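Local coordinates for protein 1,3-alpha-isomaltosidase (Kribbella flavida DSM 17836, PDB 5X3I) that hydrolyses the alpha-1,3-glucosidic linkages of the cyclic tetrasaccharide cyclobis-(1-6)-alpha-nigerosyl to release isomaltose during intracellular breakdown of this starch-derived sugar, at residues 293-298 with 514-519; 300-305 with 328-333; 562-567 with 584-589; 571-576 with 606-611. The protein carries 1 engineered substitution. All coordinates share one frame; numbering follows the deposited sequence.

All four contacts lie in the TIM-barrel domain. Interaction 1 packs the lead-ins to strands 302-304 and 517-519 together, and interaction 2 pairs the barrel's first two strands; their centres are about 13 Å apart and they touch, W297 CZ3 4.1 Å from W302 CZ2. Interaction 3, about 13 Å from interaction 2 between centres, packs strand 562-565 on the C-terminal end of helix 576-586 and the turn after it. Interaction 4 joins two loops and touches interaction 3 through A567 and P574. The side chains of S304, W564 and R608 lie about 10 Å from that of D536, the probable proton donor; V332 lies about 9 Å from A471, the engineered alanine at the inferred nucleophile position.

Interaction 1. Residues 293-298 with 514-519; sequences ELPGWV and APVTFS
V516 pushes its two methyl groups against the six-membered ring of W297, CG2 lying 3.8 Å from CZ2 and CG1 3.9 Å from CH2. The contact belongs to the TIM barrel: 293-298 is the lead-in to its first strand, 302-304, and 514-519 runs into strand 517-519. Both methyls reach the indole because CG1 is anti to the backbone N of V516 (chi1 177°), which leaves CG2 beside that N. W297 comes from the opposite direction, and its own neighbour V298 lays CG1 over one indole face near the rim while also approaching V516 CG2. P515 sits at the centre of an inverse gamma turn, with V516 N bonded to A514 O at 2.7 Å. P515 CG meets L294 CD2 at 4.1 Å, a looser contact. No hydrogen bond links the two segments, so they meet through apolar groups alone. Beyond them, L294 and V298 also pack on I531 of strand 531-533, and K388 makes a cation-pi contact with W297. The tightest point lies at the partly exposed margin, where A514 CB touches both CG and CD of P295 at 3.5 Å.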
loop_
_atom_site.group_PDB
_atom_site.type_symbol
_atom_site.label_atom_id
_atom_site.label_comp_id
_atom_site.label_asym_id
_atom_site.label_seq_id
_atom_site.Cartn_x
_atom_site.Cartn_y
_atom_site.Cartn_z
ATOM N N GLU A 293 -5.624 10.389 -17.301
ATOM C CA GLU A 293 -6.844 10.995 -16.805
ATOM C C GLU A 293 -7.904 9.924 -16.634
ATOM O O GLU A 293 -8.182 9.170 -17.551
ATOM C CB GLU A 293 -7.350 12.089 -17.759
ATOM C CG GLU A 293 -6.431 13.277 -17.883
ATOM C CD GLU A 293 -6.888 14.271 -18.934
ATOM O OE1 GLU A 293 -8.041 14.185 -19.400
ATOM O OE2 GLU A 293 -6.086 15.142 -19.303
ATOM N N LEU A 294 -8.438 9.834 -15.428
ATOM C CA LEU A 294 -9.568 8.979 -15.133
ATOM C C LEU A 294 -10.894 9.763 -15.276
ATOM O O LEU A 294 -10.893 10.989 -15.221
ATOM C CB LEU A 294 -9.407 8.378 -13.735
ATOM C CG LEU A 294 -8.120 7.554 -13.539
ATOM C CD1 LEU A 294 -8.039 7.061 -12.107
ATOM C CD2 LEU A 294 -8.068 6.396 -14.510
ATOM N N PRO A 295 -12.021 9.055 -15.456
ATOM C CA PRO A 295 -13.301 9.767 -15.568
ATOM C C PRO A 295 -13.624 10.596 -14.341
ATOM O O PRO A 295 -13.266 10.241 -13.213
ATOM C CB PRO A 295 -14.332 8.638 -15.732
ATOM C CG PRO A 295 -13.562 7.479 -16.215
ATOM C CD PRO A 295 -12.193 7.602 -15.583
ATOM N N GLY A 296 -14.325 11.691 -14.579
ATOM C CA GLY A 296 -14.720 12.608 -13.528
ATOM C C GLY A 296 -15.477 11.980 -12.379
ATOM O O GLY A 296 -15.389 12.472 -11.262
ATOM N N TRP A 297 -16.202 10.891 -12.634
ATOM C CA TRP A 297 -17.021 10.292 -11.576
ATOM C C TRP A 297 -16.210 9.750 -10.393
ATOM O O TRP A 297 -16.770 9.577 -9.316
ATOM C CB TRP A 297 -17.932 9.173 -12.121
ATOM C CG TRP A 297 -17.259 7.953 -12.721
ATOM C CD1 TRP A 297 -17.103 7.677 -14.048
ATOM C CD2 TRP A 297 -16.700 6.830 -12.014
ATOM N NE1 TRP A 297 -16.475 6.464 -14.214
ATOM C CE2 TRP A 297 -16.218 5.925 -12.981
ATOM C CE3 TRP A 297 -16.567 6.502 -10.666
ATOM C CZ2 TRP A 297 -15.603 4.729 -12.640
ATOM C CZ3 TRP A 297 -15.963 5.302 -10.332
ATOM C CH2 TRP A 297 -15.488 4.435 -11.310
ATOM N N VAL A 298 -14.905 9.510 -10.570
ATOM C CA VAL A 298 -14.098 9.013 -9.446
ATOM C C VAL A 298 -14.012 10.067 -8.348
ATOM O O VAL A 298 -13.724 9.747 -7.198
ATOM C CB VAL A 298 -12.651 8.584 -9.856
ATOM C CG1 VAL A 298 -12.692 7.594 -10.993
ATOM C CG2 VAL A 298 -11.775 9.791 -10.200
ATOM N N ALA A 514 -12.524 2.748 -18.621
ATOM C CA ALA A 514 -11.362 3.360 -17.977
ATOM C C ALA A 514 -10.736 2.430 -16.936
ATOM O O ALA A 514 -11.441 1.679 -16.268
ATOM C CB ALA A 514 -11.748 4.663 -17.340
ATOM N N PRO A 515 -9.396 2.488 -16.800
ATOM C CA PRO A 515 -8.666 1.536 -15.957
ATOM C C PRO A 515 -8.811 1.884 -14.489
ATOM O O PRO A 515 -7.812 2.220 -13.845
ATOM C CB PRO A 515 -7.212 1.700 -16.420
ATOM C CG PRO A 515 -7.131 3.153 -16.828
ATOM C CD PRO A 515 -8.494 3.458 -17.445
ATOM N N VAL A 516 -10.023 1.793 -13.949
ATOM C CA VAL A 516 -10.183 2.207 -12.586
ATOM C C VAL A 516 -9.977 0.974 -11.721
ATOM O O VAL A 516 -10.893 0.222 -11.478
ATOM C CB VAL A 516 -11.613 2.810 -12.335
ATOM C CG1 VAL A 516 -11.807 3.182 -10.878
ATOM C CG2 VAL A 516 -11.866 4.018 -13.232
ATOM N N THR A 517 -8.798 0.904 -11.116
ATOM C CA THR A 517 -8.446 -0.099 -10.131
ATOM C C THR A 517 -8.299 0.738 -8.873
ATOM O O THR A 517 -8.079 1.942 -8.959
ATOM C CB THR A 517 -7.120 -0.877 -10.461
ATOM O OG1 THR A 517 -6.096 0.050 -10.823
ATOM C CG2 THR A 517 -7.318 -1.852 -11.616
ATOM N N PHE A 518 -8.507 0.117 -7.724
ATOM C CA PHE A 518 -8.420 0.789 -6.452
ATOM C C PHE A 518 -7.521 -0.100 -5.574
ATOM O O PHE A 518 -7.954 -1.158 -5.134
ATOM C CB PHE A 518 -9.844 0.954 -5.909
ATOM C CG PHE A 518 -9.978 1.767 -4.645
ATOM C CD1 PHE A 518 -10.500 1.200 -3.508
ATOM C CD2 PHE A 518 -9.678 3.109 -4.619
ATOM C CE1 PHE A 518 -10.685 1.952 -2.342
ATOM C CE2 PHE A 518 -9.855 3.865 -3.458
ATOM C CZ PHE A 518 -10.369 3.283 -2.323
ATOM N N SER A 519 -6.308 0.363 -5.284
ATOM C CA SER A 519 -5.246 -0.484 -4.713
ATOM C C SER A 519 -4.623 0.147 -3.468
ATOM O O SER A 519 -4.546 1.355 -3.382
ATOM C CB SER A 519 -4.133 -0.729 -5.737
ATOM O OG SER A 519 -4.609 -1.217 -6.968
#

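Interaction 2. Residues 300-305 with 328-333; sequences RLWASG and VGAVVI
Strands 302-304 and 330-333 run parallel, 4.7 Å apart at closest approach with their directions 28° apart, as the first two neighbours of the TIM barrel joined by a beta-alpha-beta crossover through helix 311-323. A303 N gives an almost straight bond to A330 O (2.8 Å, 177°), and A303 O takes V332 N. At the start of the pair, L301 O accepts from both G329 N and A330 N. W302 and A330 share one side of the sheet: A330 CB sits over the five-membered indole ring, a CH-pi contact 4.1 Å from its centroid, while V332 CG2 meets the indole edge at CE3. W302 NE1 is bonded to V298 O, which restrains the rotation of the ring. R300, bent at chi3 (65°), folds its guanidinium over G329, placing one face against G329 CA and V328 O; its NE makes a salt bridge to E634. An alanine in place of R300 would remove this cover from G329 and is likely to leave E634 without its charged mate. At the far end a water lies 3.1 Å from S304 OG and 2.8 Å from V332 O.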
loop_
_atom_site.group_PDB
_atom_site.type_symbol
_atom_site.label_atom_id
_atom_site.label_comp_id
_atom_site.label_asym_id
_atom_site.label_seq_id
_atom_site.Cartn_x
_atom_site.Cartn_y
_atom_site.Cartn_z
ATOM N N ARG A 300 -16.514 11.677 -7.088
ATOM C CA ARG A 300 -17.685 11.686 -6.231
ATOM C C ARG A 300 -17.447 10.827 -4.991
ATOM O O ARG A 300 -16.428 10.156 -4.887
ATOM C CB ARG A 300 -18.909 11.190 -7.001
ATOM C CG ARG A 300 -19.192 11.985 -8.267
ATOM C CD ARG A 300 -20.427 11.472 -8.963
ATOM N NE ARG A 300 -21.624 11.684 -8.166
ATOM C CZ ARG A 300 -22.813 11.161 -8.452
ATOM N NH1 ARG A 300 -22.952 10.362 -9.508
ATOM N NH2 ARG A 300 -23.858 11.429 -7.683
ATOM N N LEU A 301 -18.408 10.805 -4.077
ATOM C CA LEU A 301 -18.237 10.044 -2.849
ATOM C C LEU A 301 -18.272 8.544 -3.128
ATOM O O LEU A 301 -19.142 8.058 -3.861
ATOM C CB LEU A 301 -19.307 10.409 -1.824
ATOM C CG LEU A 301 -19.390 9.499 -0.588
ATOM C CD1 LEU A 301 -18.102 9.573 0.241
ATOM C CD2 LEU A 301 -20.619 9.837 0.274
ATOM N N TRP A 302 -17.306 7.834 -2.558
ATOM C CA TRP A 302 -17.265 6.376 -2.588
ATOM C C TRP A 302 -17.816 5.796 -1.289
ATOM O O TRP A 302 -17.341 6.130 -0.203
ATOM C CB TRP A 302 -15.835 5.861 -2.800
ATOM C CG TRP A 302 -15.220 6.168 -4.117
ATOM C CD1 TRP A 302 -15.133 7.388 -4.724
ATOM C CD2 TRP A 302 -14.577 5.240 -4.990
ATOM N NE1 TRP A 302 -14.483 7.271 -5.919
ATOM C CE2 TRP A 302 -14.126 5.964 -6.109
ATOM C CE3 TRP A 302 -14.329 3.862 -4.931
ATOM C CZ2 TRP A 302 -13.440 5.364 -7.160
ATOM C CZ3 TRP A 302 -13.648 3.264 -5.981
ATOM C CH2 TRP A 302 -13.215 4.015 -7.082
ATOM N N ALA A 303 -18.802 4.915 -1.404
ATOM C CA ALA A 303 -19.389 4.284 -0.234
ATOM C C ALA A 303 -18.956 2.838 -0.177
ATOM O O ALA A 303 -18.861 2.178 -1.208
ATOM C CB ALA A 303 -20.904 4.388 -0.249
ATOM N N SER A 304 -18.664 2.364 1.027
ATOM C CA SER A 304 -18.214 1.003 1.208
ATOM C C SER A 304 -18.523 0.469 2.613
ATOM O O SER A 304 -18.571 1.229 3.572
ATOM C CB SER A 304 -16.698 0.933 0.932
ATOM O OG SER A 304 -16.218 -0.386 0.929
ATOM N N GLY A 305 -18.762 -0.835 2.717
ATOM C CA GLY A 305 -18.472 -1.531 3.952
ATOM C C GLY A 305 -18.468 -3.035 3.779
ATOM O O GLY A 305 -19.302 -3.613 3.071
ATOM N N VAL A 328 -23.952 9.842 -3.681
ATOM C CA VAL A 328 -22.858 8.898 -3.733
ATOM C C VAL A 328 -22.584 8.547 -5.194
ATOM O O VAL A 328 -23.511 8.320 -5.960
ATOM C CB VAL A 328 -23.161 7.630 -2.902
ATOM C CG1 VAL A 328 -24.535 7.062 -3.263
ATOM C CG2 VAL A 328 -22.080 6.601 -3.099
ATOM N N GLY A 329 -21.313 8.565 -5.588
ATOM C CA GLY A 329 -20.939 8.250 -6.953
ATOM C C GLY A 329 -20.451 6.834 -7.226
ATOM O O GLY A 329 -20.456 6.404 -8.370
ATOM N N ALA A 330 -20.039 6.104 -6.195
ATOM C CA ALA A 330 -19.600 4.722 -6.377
ATOM C C ALA A 330 -19.855 3.858 -5.148
ATOM O O ALA A 330 -19.716 4.317 -4.028
ATOM C CB ALA A 330 -18.130 4.675 -6.728
ATOM N N VAL A 331 -20.192 2.597 -5.363
ATOM C CA VAL A 331 -20.264 1.653 -4.254
ATOM C C VAL A 331 -19.258 0.535 -4.484
ATOM O O VAL A 331 -19.143 -0.001 -5.586
ATOM C CB VAL A 331 -21.685 1.067 -4.059
ATOM C CG1 VAL A 331 -22.136 0.266 -5.278
ATOM C CG2 VAL A 331 -21.753 0.217 -2.780
ATOM N N VAL A 332 -18.502 0.231 -3.438
ATOM C CA VAL A 332 -17.578 -0.879 -3.446
ATOM C C VAL A 332 -18.225 -2.073 -2.749
ATOM O O VAL A 332 -18.704 -1.946 -1.634
ATOM C CB VAL A 332 -16.242 -0.523 -2.733
ATOM C CG1 VAL A 332 -15.313 -1.694 -2.760
ATOM C CG2 VAL A 332 -15.573 0.712 -3.367
ATOM N N ILE A 333 -18.238 -3.225 -3.396
ATOM C CA ILE A 333 -18.733 -4.420 -2.732
ATOM C C ILE A 333 -17.580 -5.382 -2.480
ATOM O O ILE A 333 -17.074 -6.013 -3.405
ATOM C CB ILE A 333 -19.818 -5.140 -3.561
ATOM C CG1 ILE A 333 -20.862 -4.146 -4.094
ATOM C CG2 ILE A 333 -20.486 -6.217 -2.720
ATOM C CD1 ILE A 333 -21.883 -4.781 -5.074
HETATM O O HOH W 1 -20.873 8.037 -10.565
HETATM O O HOH W 2 -17.761 -3.066 0.697
#

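Interaction 3. Residues 562-567 with 584-589; sequences WGWDLA and AASAFM
W564 sets CG between its backbone N and carbonyl carbon (chi1 67°), which turns the indole N-H toward S586, while M589 extends its chain beyond CG to bring the sulfur up to both tryptophans. The indole NE1 donates to S586 OG at 2.9 Å, but the bond is bent, with an angle of 132° at the hydrogen and the oxygen tilted 29° out of the ring plane. S586 OG is also bonded to A582 O one helical turn earlier, so the hydroxyl links the indole to the helix backbone. M589 SD makes two Met-aromatic contacts. Beside W562 it lies at the ring edge, 3.9 Å from CZ3; against W564 it comes obliquely, 3.4 Å from NE1. The sulfur and the hydroxyl thus both approach the same indole nitrogen. L566 CB packs 3.6 Å from S586 OG, and L566 CA covers one face of the W564 indole. A type I turn from S586 to M589, with M589 N bonded to S586 O, redirects the chain after the helix and brings the methionine back toward the strand. The contact lies within the beta-alpha-beta unit of the TIM barrel formed by strand 562-565, helix 576-586 and strand 591-593; helix 541-556 packs against both tryptophans, through A550 on W562 and through F544 and S547 on W564.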
loop_
_atom_site.group_PDB
_atom_site.type_symbol
_atom_site.label_atom_id
_atom_site.label_comp_id
_atom_site.label_asym_id
_atom_site.label_seq_id
_atom_site.Cartn_x
_atom_site.Cartn_y
_atom_site.Cartn_z
ATOM N N TRP A 562 -5.718 9.485 -4.953
ATOM C CA TRP A 562 -5.424 8.910 -3.660
ATOM C C TRP A 562 -6.513 9.277 -2.677
ATOM O O TRP A 562 -7.036 10.386 -2.693
ATOM C CB TRP A 562 -4.059 9.386 -3.147
ATOM C CG TRP A 562 -3.768 8.968 -1.737
ATOM C CD1 TRP A 562 -3.021 7.905 -1.336
ATOM C CD2 TRP A 562 -4.241 9.597 -0.547
ATOM N NE1 TRP A 562 -2.982 7.841 0.036
ATOM C CE2 TRP A 562 -3.730 8.868 0.543
ATOM C CE3 TRP A 562 -5.030 10.720 -0.296
ATOM C CZ2 TRP A 562 -3.994 9.216 1.858
ATOM C CZ3 TRP A 562 -5.288 11.065 1.016
ATOM C CH2 TRP A 562 -4.772 10.310 2.073
ATOM N N GLY A 563 -6.807 8.343 -1.790
ATOM C CA GLY A 563 -7.805 8.522 -0.756
ATOM C C GLY A 563 -7.483 7.630 0.431
ATOM O O GLY A 563 -6.427 7.001 0.471
ATOM N N TRP A 564 -8.381 7.605 1.408
ATOM C CA TRP A 564 -8.202 6.834 2.633
ATOM C C TRP A 564 -9.569 6.482 3.193
ATOM O O TRP A 564 -10.557 7.071 2.777
ATOM C CB TRP A 564 -7.379 7.616 3.666
ATOM C CG TRP A 564 -8.068 8.853 4.220
ATOM C CD1 TRP A 564 -8.542 9.912 3.513
ATOM C CD2 TRP A 564 -8.324 9.150 5.599
ATOM N NE1 TRP A 564 -9.105 10.839 4.352
ATOM C CE2 TRP A 564 -8.974 10.399 5.642
ATOM C CE3 TRP A 564 -8.077 8.478 6.796
ATOM C CZ2 TRP A 564 -9.378 10.990 6.839
ATOM C CZ3 TRP A 564 -8.478 9.067 7.981
ATOM C CH2 TRP A 564 -9.117 10.309 7.995
ATOM N N ASP A 565 -9.640 5.546 4.134
ATOM C CA ASP A 565 -10.925 5.287 4.751
ATOM C C ASP A 565 -11.136 6.430 5.731
ATOM O O ASP A 565 -10.497 6.469 6.779
ATOM C CB ASP A 565 -10.935 3.953 5.526
ATOM C CG ASP A 565 -10.455 2.757 4.704
ATOM O OD1 ASP A 565 -10.524 2.782 3.462
ATOM O OD2 ASP A 565 -10.030 1.765 5.331
ATOM N N LEU A 566 -12.122 7.282 5.479
ATOM C CA LEU A 566 -12.188 8.498 6.274
ATOM C C LEU A 566 -12.643 8.130 7.676
ATOM O O LEU A 566 -13.568 7.352 7.854
ATOM C CB LEU A 566 -13.091 9.552 5.625
ATOM C CG LEU A 566 -14.563 9.248 5.375
ATOM C CD1 LEU A 566 -15.395 9.672 6.570
ATOM C CD2 LEU A 566 -15.000 9.969 4.106
ATOM N N ALA A 567 -11.901 8.638 8.657
ATOM C CA ALA A 567 -12.074 8.332 10.079
ATOM C C ALA A 567 -11.906 6.846 10.440
ATOM O O ALA A 567 -12.349 6.428 11.496
ATOM C CB ALA A 567 -13.447 8.819 10.546
ATOM N N ALA A 584 -14.980 16.260 6.523
ATOM C CA ALA A 584 -14.804 17.596 5.969
ATOM C C ALA A 584 -13.496 17.736 5.205
ATOM O O ALA A 584 -13.481 18.255 4.096
ATOM C CB ALA A 584 -14.882 18.637 7.059
ATOM N N ALA A 585 -12.398 17.265 5.791
ATOM C CA ALA A 585 -11.107 17.334 5.123
ATOM C C ALA A 585 -11.099 16.465 3.873
ATOM O O ALA A 585 -10.527 16.831 2.860
ATOM C CB ALA A 585 -9.970 16.907 6.079
ATOM N N SER A 586 -11.749 15.312 3.952
ATOM C CA SER A 586 -11.724 14.350 2.850
ATOM C C SER A 586 -12.466 14.853 1.611
ATOM O O SER A 586 -12.097 14.521 0.488
ATOM C CB SER A 586 -12.310 13.017 3.298
ATOM O OG SER A 586 -11.507 12.445 4.304
ATOM N N ALA A 587 -13.482 15.682 1.825
ATOM C CA ALA A 587 -14.198 16.343 0.729
ATOM C C ALA A 587 -13.259 17.212 -0.121
ATOM O O ALA A 587 -13.560 17.586 -1.250
ATOM C CB ALA A 587 -15.343 17.178 1.290
ATOM N N PHE A 588 -12.155 17.593 0.491
ATOM C CA PHE A 588 -11.045 18.318 -0.126
ATOM C C PHE A 588 -9.810 17.466 -0.537
ATOM O O PHE A 588 -8.689 17.972 -0.603
ATOM C CB PHE A 588 -10.724 19.517 0.746
ATOM C CG PHE A 588 -11.870 20.507 0.788
ATOM C CD1 PHE A 588 -12.761 20.517 1.842
ATOM C CD2 PHE A 588 -12.100 21.364 -0.275
ATOM C CE1 PHE A 588 -13.813 21.401 1.870
ATOM C CE2 PHE A 588 -13.160 22.253 -0.251
ATOM C CZ PHE A 588 -14.021 22.266 0.814
ATOM N N MET A 589 -9.983 16.150 -0.610
ATOM C CA MET A 589 -8.907 15.242 -1.012
ATOM C C MET A 589 -9.235 14.577 -2.364
ATOM O O MET A 589 -10.375 14.640 -2.804
ATOM C CB MET A 589 -8.692 14.191 0.063
ATOM C CG MET A 589 -8.139 14.751 1.369
ATOM S SD MET A 589 -7.949 13.461 2.588
ATOM C CE MET A 589 -7.951 14.434 4.081
#

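Interaction 4. Residues 571-576 with 606-611; sequences GPVPDA and RDRTPW. With SO4 (sulfate ion), chain H; SO4 (sulfate ion), chain G.
The loops 571-575 and 606-609 each lead into a helix of the TIM-barrel domain, N-capped by D575 and T609, and come nearest at V573 and R606, whose CA atoms are 5.6 Å apart. G571 has positive phi (85°), a conformation in which a side chain would be jammed. Its carbonyl is gripped end-on by R608: NH1 and NH2 donate to G571 O, at 3.1 and 3.0 Å, from one face of the carbonyl plane, NH1 tilted 22° from it and NH2 well above it; NH1 also donates to R606 O. P574 CD covers one R608 guanidinium face, 3.5 Å from NE. Outside partners hold R608 too, G568 O at NE and S539 OG at NH2. A leucine in place of R608 would probably leave the carbonyls of G571 and R606 without these donors and let the two loops shift apart. R606, extended from CG to NE, turns one guanidinium face to the G571-P572 peptide, P572 N over its centre. R606 NE donates to O2 of sulfate H (3.2 Å) and R606 NH1 to O2 of sulfate G (2.6 Å). R608 thus ties the loops together mainly through carbonyls, while the R606 edge can bind anions, here sulfates probably from the crystallisation liquor.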
loop_
_atom_site.group_PDB
_atom_site.type_symbol
_atom_site.label_atom_id
_atom_site.label_comp_id
_atom_site.label_asym_id
_atom_site.label_seq_id
_atom_site.Cartn_x
_atom_site.Cartn_y
_atom_site.Cartn_z
ATOM N N GLY A 571 -12.290 -1.292 14.278
ATOM C CA GLY A 571 -12.687 -1.075 15.656
ATOM C C GLY A 571 -14.053 -0.429 15.797
ATOM O O GLY A 571 -14.797 -0.339 14.827
ATOM N N PRO A 572 -14.390 0.021 17.014
ATOM C CA PRO A 572 -15.678 0.672 17.259
ATOM C C PRO A 572 -15.903 1.862 16.331
ATOM O O PRO A 572 -14.945 2.490 15.893
ATOM C CB PRO A 572 -15.570 1.128 18.715
ATOM C CG PRO A 572 -14.586 0.191 19.332
ATOM C CD PRO A 572 -13.590 -0.108 18.246
ATOM N N VAL A 573 -17.166 2.137 16.032
ATOM C CA VAL A 573 -17.550 3.265 15.206
ATOM C C VAL A 573 -16.947 4.559 15.757
ATOM O O VAL A 573 -16.987 4.787 16.955
ATOM C CB VAL A 573 -19.088 3.381 15.139
ATOM C CG1 VAL A 573 -19.508 4.648 14.432
ATOM C CG2 VAL A 573 -19.686 2.152 14.462
ATOM N N PRO A 574 -16.354 5.389 14.886
ATOM C CA PRO A 574 -15.777 6.663 15.327
ATOM C C PRO A 574 -16.789 7.578 15.998
ATOM O O PRO A 574 -17.964 7.553 15.641
ATOM C CB PRO A 574 -15.283 7.293 14.020
ATOM C CG PRO A 574 -16.057 6.610 12.950
ATOM C CD PRO A 574 -16.192 5.204 13.438
ATOM N N ASP A 575 -16.331 8.388 16.943
ATOM C CA ASP A 575 -17.182 9.412 17.530
ATOM C C ASP A 575 -17.505 10.489 16.489
ATOM O O ASP A 575 -16.842 10.591 15.457
ATOM C CB ASP A 575 -16.525 10.029 18.772
ATOM C CG ASP A 575 -15.176 10.634 18.478
ATOM O OD1 ASP A 575 -15.121 11.825 18.124
ATOM O OD2 ASP A 575 -14.164 9.914 18.597
ATOM N N ALA A 576 -18.556 11.261 16.749
ATOM C CA ALA A 576 -19.057 12.236 15.781
ATOM C C ALA A 576 -18.019 13.282 15.385
ATOM O O ALA A 576 -17.959 13.695 14.229
ATOM C CB ALA A 576 -20.307 12.920 16.325
ATOM N N ARG A 606 -20.840 -2.168 12.715
ATOM C CA ARG A 606 -19.673 -1.291 12.646
ATOM C C ARG A 606 -19.588 -0.401 11.382
ATOM O O ARG A 606 -18.523 0.137 11.071
ATOM C CB ARG A 606 -18.408 -2.098 12.875
ATOM C CG ARG A 606 -18.277 -2.397 14.370
ATOM C CD ARG A 606 -16.919 -2.916 14.793
ATOM N NE ARG A 606 -16.860 -3.078 16.242
ATOM C CZ ARG A 606 -15.769 -3.440 16.914
ATOM N NH1 ARG A 606 -14.634 -3.683 16.274
ATOM N NH2 ARG A 606 -15.815 -3.560 18.228
ATOM N N ASP A 607 -20.671 -0.336 10.606
ATOM C CA ASP A 607 -20.713 0.523 9.417
ATOM C C ASP A 607 -20.221 1.948 9.700
ATOM O O ASP A 607 -20.432 2.504 10.775
ATOM C CB ASP A 607 -22.142 0.629 8.849
ATOM C CG ASP A 607 -22.593 -0.620 8.105
ATOM O OD1 ASP A 607 -22.083 -1.720 8.381
ATOM O OD2 ASP A 607 -23.486 -0.494 7.240
ATOM N N ARG A 608 -19.493 2.488 8.739
ATOM C CA ARG A 608 -19.048 3.875 8.738
ATOM C C ARG A 608 -19.994 4.815 7.967
ATOM O O ARG A 608 -19.588 5.910 7.581
ATOM C CB ARG A 608 -17.624 3.986 8.207
ATOM C CG ARG A 608 -16.559 4.003 9.322
ATOM C CD ARG A 608 -16.597 2.750 10.212
ATOM N NE ARG A 608 -15.437 2.702 11.104
ATOM C CZ ARG A 608 -15.292 1.871 12.134
ATOM N NH1 ARG A 608 -16.238 0.994 12.434
ATOM N NH2 ARG A 608 -14.192 1.926 12.877
ATOM N N THR A 609 -21.174 4.330 7.589
ATOM C CA THR A 609 -22.170 5.214 6.970
ATOM C C THR A 609 -22.504 6.416 7.869
ATOM O O THR A 609 -22.469 6.317 9.085
ATOM C CB THR A 609 -23.477 4.462 6.634
ATOM O OG1 THR A 609 -24.107 4.010 7.840
ATOM C CG2 THR A 609 -23.195 3.286 5.710
ATOM N N PRO A 610 -22.807 7.564 7.267
ATOM C CA PRO A 610 -23.125 8.754 8.068
ATOM C C PRO A 610 -24.279 8.510 9.039
ATOM O O PRO A 610 -24.230 8.976 10.174
ATOM C CB PRO A 610 -23.517 9.797 7.017
ATOM C CG PRO A 610 -22.892 9.339 5.766
ATOM C CD PRO A 610 -22.837 7.843 5.824
ATOM N N TRP A 611 -25.292 7.768 8.609
ATOM C CA TRP A 611 -26.453 7.557 9.455
ATOM C C TRP A 611 -26.181 6.563 10.570
ATOM O O TRP A 611 -26.728 6.703 11.658
ATOM C CB TRP A 611 -27.661 7.097 8.632
ATOM C CG TRP A 611 -27.451 5.861 7.817
ATOM C CD1 TRP A 611 -27.716 4.582 8.190
ATOM C CD2 TRP A 611 -26.964 5.793 6.473
ATOM N NE1 TRP A 611 -27.418 3.718 7.167
ATOM C CE2 TRP A 611 -26.950 4.440 6.103
ATOM C CE3 TRP A 611 -26.536 6.748 5.550
ATOM C CZ2 TRP A 611 -26.521 4.016 4.853
ATOM C CZ3 TRP A 611 -26.104 6.327 4.313
ATOM C CH2 TRP A 611 -26.104 4.973 3.972
HETATM S S SO4 H . -18.759 -2.091 19.392
HETATM O O1 SO4 H . -18.914 -0.646 19.509
HETATM O O2 SO4 H . -19.329 -2.567 18.131
HETATM O O3 SO4 H . -17.335 -2.394 19.438
HETATM O O4 SO4 H . -19.433 -2.753 20.504
HETATM S S SO4 G . -12.415 -4.326 19.295
HETATM O O1 SO4 G . -13.502 -3.729 20.059
HETATM O O2 SO4 G . -12.839 -4.611 17.932
HETATM O O3 SO4 G . -11.289 -3.398 19.266
HETATM O O4 SO4 G . -12.013 -5.578 19.926
HETATM O O HOH W 3 -13.506 -3.768 13.505
#